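Local coordinates for aspartate--tRNA(Asp/Asn) ligase (Sulfolobus tokodaii, PDB 1WYD), which probably activates aspartate with ATP and transfers it to both tRNA(Asp) and tRNA(Asn), as a class II synthetase of relaxed tRNA specificity, at residues R359-K371 with E381-P393. Sequence-based numbering, arbitrary orientation.
Sequences RNHKREVLEEALK and EFFLKWFDYGMPP
The helical excursion that joins two neighbouring antiparallel strands of the class II synthetase catalytic sheet, 351-358 and 394-400, folds back on itself where R363, at the start of helix 363-371, meets E381 and D388. It illustrates how one arginine can tie this helix to the short helix 381-384 and the 3-10 segment after it. The guanidinium lies nearly coplanar with the E381 carboxylate, the planes 7° apart, and NH2 of R363 gives a nearly straight bond to the syn lone pair of E381 OE2 (3.1 Å). At the end away from E367, NH1 of R363 forms a salt bridge to D388 OD1 (2.7 Å). NE of R363 reaches one turn ahead to E367 OE1 (3.0 Å); the bend at chi3 (-119°) puts the guanidinium edge against all three acids, while CB of L384 lies over one of its faces. A methionine here would probably leave E367, E381 and D388 close together without the positive charge that partly offsets theirs or the N-H groups that bind them.

Next to the network lies an apolar patch. L384 is a knob in the hole formed by R363, L366, E367 and L370, and CD1 of L366 stands over the centre of the F387 ring, 3.6 Å from its centroid in a CH-pi contact; CG of M391 lies on the opposite face. Toward the strand ends, CG of P393 sits over a face of the H361 ring (4.2 Å to the centroid). A water separately links H361 O, F387 O and M391 N.

Around this pair, F383 packs on L190 of helix 189-199 and edge-to-face on F329, R126 of the second subunit bonds to the backbone oxygens of Y389 and G390, and R359, predicted to bind aspartate, pairs with E229 of strand 222-231.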
loop_
_atom_site.group_PDB
_atom_site.type_symbol
_atom_site.label_atom_id
_atom_site.label_comp_id
_atom_site.label_asym_id
_atom_site.label_seq_id
_atom_site.Cartn_x
_atom_site.Cartn_y
_atom_site.Cartn_z
ATOM N N ARG B 359 -4.353 8.748 -22.327
ATOM C CA ARG B 359 -4.238 10.129 -21.869
ATOM C C ARG B 359 -3.713 11.005 -22.994
ATOM O O ARG B 359 -3.170 10.510 -23.979
ATOM C CB ARG B 359 -3.319 10.220 -20.660
ATOM C CG ARG B 359 -3.391 9.012 -19.739
ATOM C CD ARG B 359 -4.736 8.784 -19.054
ATOM N NE ARG B 359 -4.544 8.012 -17.838
ATOM C CZ ARG B 359 -5.515 7.554 -17.057
ATOM N NH1 ARG B 359 -6.782 7.767 -17.368
ATOM N NH2 ARG B 359 -5.211 6.856 -15.965
ATOM N N ASN B 360 -3.861 12.311 -22.839
ATOM C CA ASN B 360 -3.135 13.246 -23.676
ATOM C C ASN B 360 -1.660 13.312 -23.280
ATOM O O ASN B 360 -1.310 12.900 -22.193
ATOM C CB ASN B 360 -3.810 14.615 -23.634
ATOM C CG ASN B 360 -5.197 14.595 -24.247
ATOM O OD1 ASN B 360 -6.125 15.254 -23.736
ATOM N ND2 ASN B 360 -5.362 13.825 -25.336
ATOM N N HIS B 361 -0.800 13.790 -24.177
ATOM C CA HIS B 361 0.637 13.899 -23.892
ATOM C C HIS B 361 1.292 15.116 -24.527
ATOM O O HIS B 361 2.491 15.354 -24.332
ATOM C CB HIS B 361 1.419 12.612 -24.247
ATOM C CG HIS B 361 1.519 12.333 -25.716
ATOM N ND1 HIS B 361 2.482 12.909 -26.519
ATOM C CD2 HIS B 361 0.798 11.517 -26.524
ATOM C CE1 HIS B 361 2.332 12.479 -27.761
ATOM N NE2 HIS B 361 1.316 11.638 -27.791
ATOM N N LYS B 362 0.514 15.898 -25.259
ATOM C CA LYS B 362 0.984 17.189 -25.747
ATOM C C LYS B 362 0.317 18.308 -24.947
ATOM O O LYS B 362 -0.875 18.246 -24.644
ATOM C CB LYS B 362 0.692 17.362 -27.248
ATOM C CG LYS B 362 1.491 16.460 -28.215
ATOM C CD LYS B 362 0.624 16.025 -29.423
ATOM C CE LYS B 362 1.342 15.070 -30.427
ATOM N NZ LYS B 362 2.842 15.151 -30.402
ATOM N N ARG B 363 1.105 19.315 -24.598
ATOM C CA ARG B 363 0.626 20.503 -23.891
ATOM C C ARG B 363 -0.556 21.192 -24.610
ATOM O O ARG B 363 -1.560 21.553 -23.977
ATOM C CB ARG B 363 1.815 21.459 -23.649
ATOM C CG ARG B 363 1.528 22.967 -23.760
ATOM C CD ARG B 363 2.601 23.846 -23.089
ATOM N NE ARG B 363 2.004 24.641 -22.026
ATOM C CZ ARG B 363 2.492 24.790 -20.805
ATOM N NH1 ARG B 363 3.625 24.213 -20.436
ATOM N NH2 ARG B 363 1.824 25.536 -19.944
ATOM N N GLU B 364 -0.447 21.327 -25.932
ATOM C CA GLU B 364 -1.483 21.974 -26.754
ATOM C C GLU B 364 -2.836 21.250 -26.722
ATOM O O GLU B 364 -3.872 21.880 -26.528
ATOM C CB GLU B 364 -1.002 22.164 -28.213
ATOM N N VAL B 365 -2.848 19.934 -26.918
ATOM C CA VAL B 365 -4.122 19.214 -26.839
ATOM C C VAL B 365 -4.686 19.263 -25.406
ATOM O O VAL B 365 -5.892 19.430 -25.217
ATOM C CB VAL B 365 -4.061 17.766 -27.438
ATOM C CG1 VAL B 365 -2.856 17.047 -26.967
ATOM C CG2 VAL B 365 -5.279 16.960 -27.077
ATOM N N LEU B 366 -3.816 19.137 -24.404
ATOM C CA LEU B 366 -4.255 19.323 -23.021
ATOM C C LEU B 366 -4.872 20.715 -22.829
ATOM O O LEU B 366 -5.921 20.855 -22.228
ATOM C CB LEU B 366 -3.107 19.133 -22.040
ATOM C CG LEU B 366 -2.766 17.710 -21.604
ATOM C CD1 LEU B 366 -1.404 17.697 -20.941
ATOM C CD2 LEU B 366 -3.807 17.119 -20.670
ATOM N N GLU B 367 -4.218 21.732 -23.370
ATOM C CA GLU B 367 -4.654 23.109 -23.153
ATOM C C GLU B 367 -5.961 23.413 -23.852
ATOM O O GLU B 367 -6.798 24.149 -23.321
ATOM C CB GLU B 367 -3.585 24.095 -23.591
ATOM C CG GLU B 367 -2.859 24.741 -22.429
ATOM C CD GLU B 367 -1.591 25.440 -22.865
ATOM O OE1 GLU B 367 -0.778 25.786 -21.983
ATOM O OE2 GLU B 367 -1.411 25.645 -24.088
ATOM N N GLU B 368 -6.130 22.824 -25.033
ATOM C CA GLU B 368 -7.379 22.916 -25.777
ATOM C C GLU B 368 -8.506 22.249 -24.973
ATOM O O GLU B 368 -9.570 22.849 -24.754
ATOM C CB GLU B 368 -7.210 22.320 -27.186
ATOM C CG GLU B 368 -8.370 22.549 -28.152
ATOM C CD GLU B 368 -8.905 23.984 -28.144
ATOM O OE1 GLU B 368 -8.197 24.904 -28.632
ATOM O OE2 GLU B 368 -10.042 24.188 -27.648
ATOM N N ALA B 369 -8.250 21.044 -24.475
ATOM C CA ALA B 369 -9.264 20.298 -23.723
ATOM C C ALA B 369 -9.779 21.096 -22.532
ATOM O O ALA B 369 -10.980 21.188 -22.306
ATOM C CB ALA B 369 -8.710 18.976 -23.274
ATOM N N LEU B 370 -8.860 21.688 -21.785
ATOM C CA LEU B 370 -9.209 22.608 -20.710
ATOM C C LEU B 370 -10.104 23.766 -21.160
ATOM O O LEU B 370 -11.043 24.147 -20.456
ATOM C CB LEU B 370 -7.947 23.143 -20.025
ATOM C CG LEU B 370 -7.190 22.166 -19.127
ATOM C CD1 LEU B 370 -5.784 22.693 -18.912
ATOM C CD2 LEU B 370 -7.928 21.977 -17.793
ATOM N N LYS B 371 -9.819 24.331 -22.324
ATOM C CA LYS B 371 -10.669 25.411 -22.813
ATOM C C LYS B 371 -12.077 24.881 -23.143
ATOM O O LYS B 371 -13.078 25.467 -22.728
ATOM C CB LYS B 371 -10.043 26.102 -24.020
ATOM C CG LYS B 371 -8.977 27.145 -23.679
ATOM C CD LYS B 371 -8.001 27.301 -24.866
ATOM C CE LYS B 371 -7.308 28.652 -24.861
ATOM N NZ LYS B 371 -6.444 28.753 -23.654
ATOM N N GLU B 381 -1.290 25.135 -14.667
ATOM C CA GLU B 381 0.128 25.156 -15.031
ATOM C C GLU B 381 0.881 24.038 -14.311
ATOM O O GLU B 381 1.758 23.409 -14.910
ATOM C CB GLU B 381 0.762 26.527 -14.727
ATOM C CG GLU B 381 2.066 26.861 -15.457
ATOM C CD GLU B 381 2.184 26.274 -16.865
ATOM O OE1 GLU B 381 1.239 26.417 -17.681
ATOM O OE2 GLU B 381 3.242 25.687 -17.180
ATOM N N PHE B 382 0.509 23.788 -13.048
ATOM C CA PHE B 382 1.071 22.703 -12.241
ATOM C C PHE B 382 0.944 21.308 -12.898
ATOM O O PHE B 382 1.716 20.392 -12.579
ATOM C CB PHE B 382 0.436 22.693 -10.849
ATOM C CG PHE B 382 -0.945 22.101 -10.817
ATOM C CD1 PHE B 382 -2.057 22.857 -11.220
ATOM C CD2 PHE B 382 -1.145 20.791 -10.385
ATOM C CE1 PHE B 382 -3.344 22.325 -11.202
ATOM C CE2 PHE B 382 -2.432 20.241 -10.345
ATOM C CZ PHE B 382 -3.535 21.010 -10.755
ATOM N N PHE B 383 -0.020 21.167 -13.805
ATOM C CA PHE B 383 -0.226 19.929 -14.540
ATOM C C PHE B 383 0.375 20.007 -15.947
ATOM O O PHE B 383 1.007 19.066 -16.417
ATOM C CB PHE B 383 -1.737 19.632 -14.601
ATOM C CG PHE B 383 -2.104 18.236 -15.073
ATOM C CD1 PHE B 383 -2.770 17.350 -14.203
ATOM C CD2 PHE B 383 -1.874 17.839 -16.387
ATOM C CE1 PHE B 383 -3.155 16.068 -14.616
ATOM C CE2 PHE B 383 -2.248 16.564 -16.819
ATOM C CZ PHE B 383 -2.896 15.674 -15.929
ATOM N N LEU B 384 0.161 21.128 -16.618
ATOM C CA LEU B 384 0.647 21.349 -17.976
ATOM C C LEU B 384 2.161 21.336 -18.161
ATOM O O LEU B 384 2.660 20.751 -19.138
ATOM C CB LEU B 384 0.095 22.663 -18.502
ATOM C CG LEU B 384 -1.426 22.716 -18.615
ATOM C CD1 LEU B 384 -1.826 24.180 -18.854
ATOM C CD2 LEU B 384 -1.903 21.808 -19.747
ATOM N N LYS B 385 2.879 21.941 -17.216
ATOM C CA LYS B 385 4.321 22.193 -17.352
ATOM C C LYS B 385 5.152 20.961 -17.664
ATOM O O LYS B 385 6.118 21.046 -18.427
ATOM C CB LYS B 385 4.898 22.827 -16.074
ATOM C CG LYS B 385 4.896 21.888 -14.877
ATOM C CD LYS B 385 6.083 22.155 -13.966
ATOM C CE LYS B 385 5.659 22.989 -12.768
ATOM N NZ LYS B 385 6.796 23.046 -11.819
ATOM N N TRP B 386 4.799 19.837 -17.037
ATOM C CA TRP B 386 5.590 18.619 -17.132
ATOM C C TRP B 386 5.646 18.098 -18.560
ATOM O O TRP B 386 6.628 17.484 -18.944
ATOM C CB TRP B 386 5.036 17.545 -16.207
ATOM C CG TRP B 386 4.842 18.019 -14.826
ATOM C CD1 TRP B 386 3.651 18.283 -14.206
ATOM C CD2 TRP B 386 5.875 18.295 -13.867
ATOM N NE1 TRP B 386 3.884 18.719 -12.922
ATOM C CE2 TRP B 386 5.238 18.728 -12.682
ATOM C CE3 TRP B 386 7.278 18.215 -13.888
ATOM C CZ2 TRP B 386 5.946 19.092 -11.543
ATOM C CZ3 TRP B 386 7.992 18.584 -12.745
ATOM C CH2 TRP B 386 7.321 19.011 -11.589
ATOM N N PHE B 387 4.610 18.407 -19.337
ATOM C CA PHE B 387 4.474 17.974 -20.746
ATOM C C PHE B 387 5.300 18.779 -21.761
ATOM O O PHE B 387 5.278 18.480 -22.952
ATOM C CB PHE B 387 2.990 17.949 -21.158
ATOM C CG PHE B 387 2.177 16.964 -20.373
ATOM C CD1 PHE B 387 1.789 17.246 -19.073
ATOM C CD2 PHE B 387 1.846 15.729 -20.914
ATOM C CE1 PHE B 387 1.095 16.336 -18.332
ATOM C CE2 PHE B 387 1.121 14.821 -20.169
ATOM C CZ PHE B 387 0.761 15.129 -18.867
ATOM N N ASP B 388 6.050 19.771 -21.284
ATOM C CA ASP B 388 7.016 20.450 -22.146
ATOM C C ASP B 388 8.276 19.626 -22.362
ATOM O O ASP B 388 9.085 19.933 -23.252
ATOM C CB ASP B 388 7.421 21.807 -21.556
ATOM C CG ASP B 388 6.330 22.857 -21.673
ATOM O OD1 ASP B 388 6.246 23.691 -20.736
ATOM O OD2 ASP B 388 5.521 22.948 -22.628
ATOM N N TYR B 389 8.470 18.600 -21.544
ATOM C CA TYR B 389 9.746 17.899 -21.571
ATOM C C TYR B 389 9.641 16.390 -21.798
ATOM O O TYR B 389 10.182 15.591 -21.025
ATOM C CB TYR B 389 10.571 18.256 -20.342
ATOM C CG TYR B 389 10.814 19.748 -20.221
ATOM C CD1 TYR B 389 10.327 20.462 -19.127
ATOM C CD2 TYR B 389 11.523 20.444 -21.211
ATOM C CE1 TYR B 389 10.555 21.824 -19.007
ATOM C CE2 TYR B 389 11.735 21.804 -21.123
ATOM C CZ TYR B 389 11.256 22.499 -20.013
ATOM O OH TYR B 389 11.470 23.874 -19.895
ATOM N N GLY B 390 8.964 16.027 -22.885
ATOM C CA GLY B 390 8.889 14.654 -23.364
ATOM C C GLY B 390 8.000 13.726 -22.552
ATOM O O GLY B 390 8.470 12.720 -22.020
ATOM N N MET B 391 6.714 14.033 -22.431
ATOM C CA MET B 391 5.852 13.043 -21.802
ATOM C C MET B 391 5.493 12.037 -22.890
ATOM O O MET B 391 5.142 12.447 -23.990
ATOM C CB MET B 391 4.598 13.685 -21.197
ATOM C CG MET B 391 4.808 14.332 -19.835
ATOM S SD MET B 391 5.434 13.220 -18.554
ATOM C CE MET B 391 3.890 12.408 -18.122
ATOM N N PRO B 392 5.587 10.737 -22.619
ATOM C CA PRO B 392 5.270 9.734 -23.639
ATOM C C PRO B 392 3.766 9.495 -23.731
ATOM O O PRO B 392 3.017 9.927 -22.837
ATOM C CB PRO B 392 5.958 8.477 -23.090
ATOM C CG PRO B 392 5.816 8.600 -21.626
ATOM C CD PRO B 392 5.979 10.101 -21.344
ATOM N N PRO B 393 3.313 8.787 -24.760
ATOM C CA PRO B 393 1.930 8.338 -24.776
ATOM C C PRO B 393 1.799 7.350 -23.646
ATOM O O PRO B 393 2.654 6.483 -23.446
ATOM C CB PRO B 393 1.804 7.634 -26.124
ATOM C CG PRO B 393 2.944 8.182 -26.927
ATOM C CD PRO B 393 4.052 8.317 -25.943
HETATM O O HOH W 1 4.977 15.825 -23.602
HETATM O O HOH W 2 4.286 19.120 -25.493
#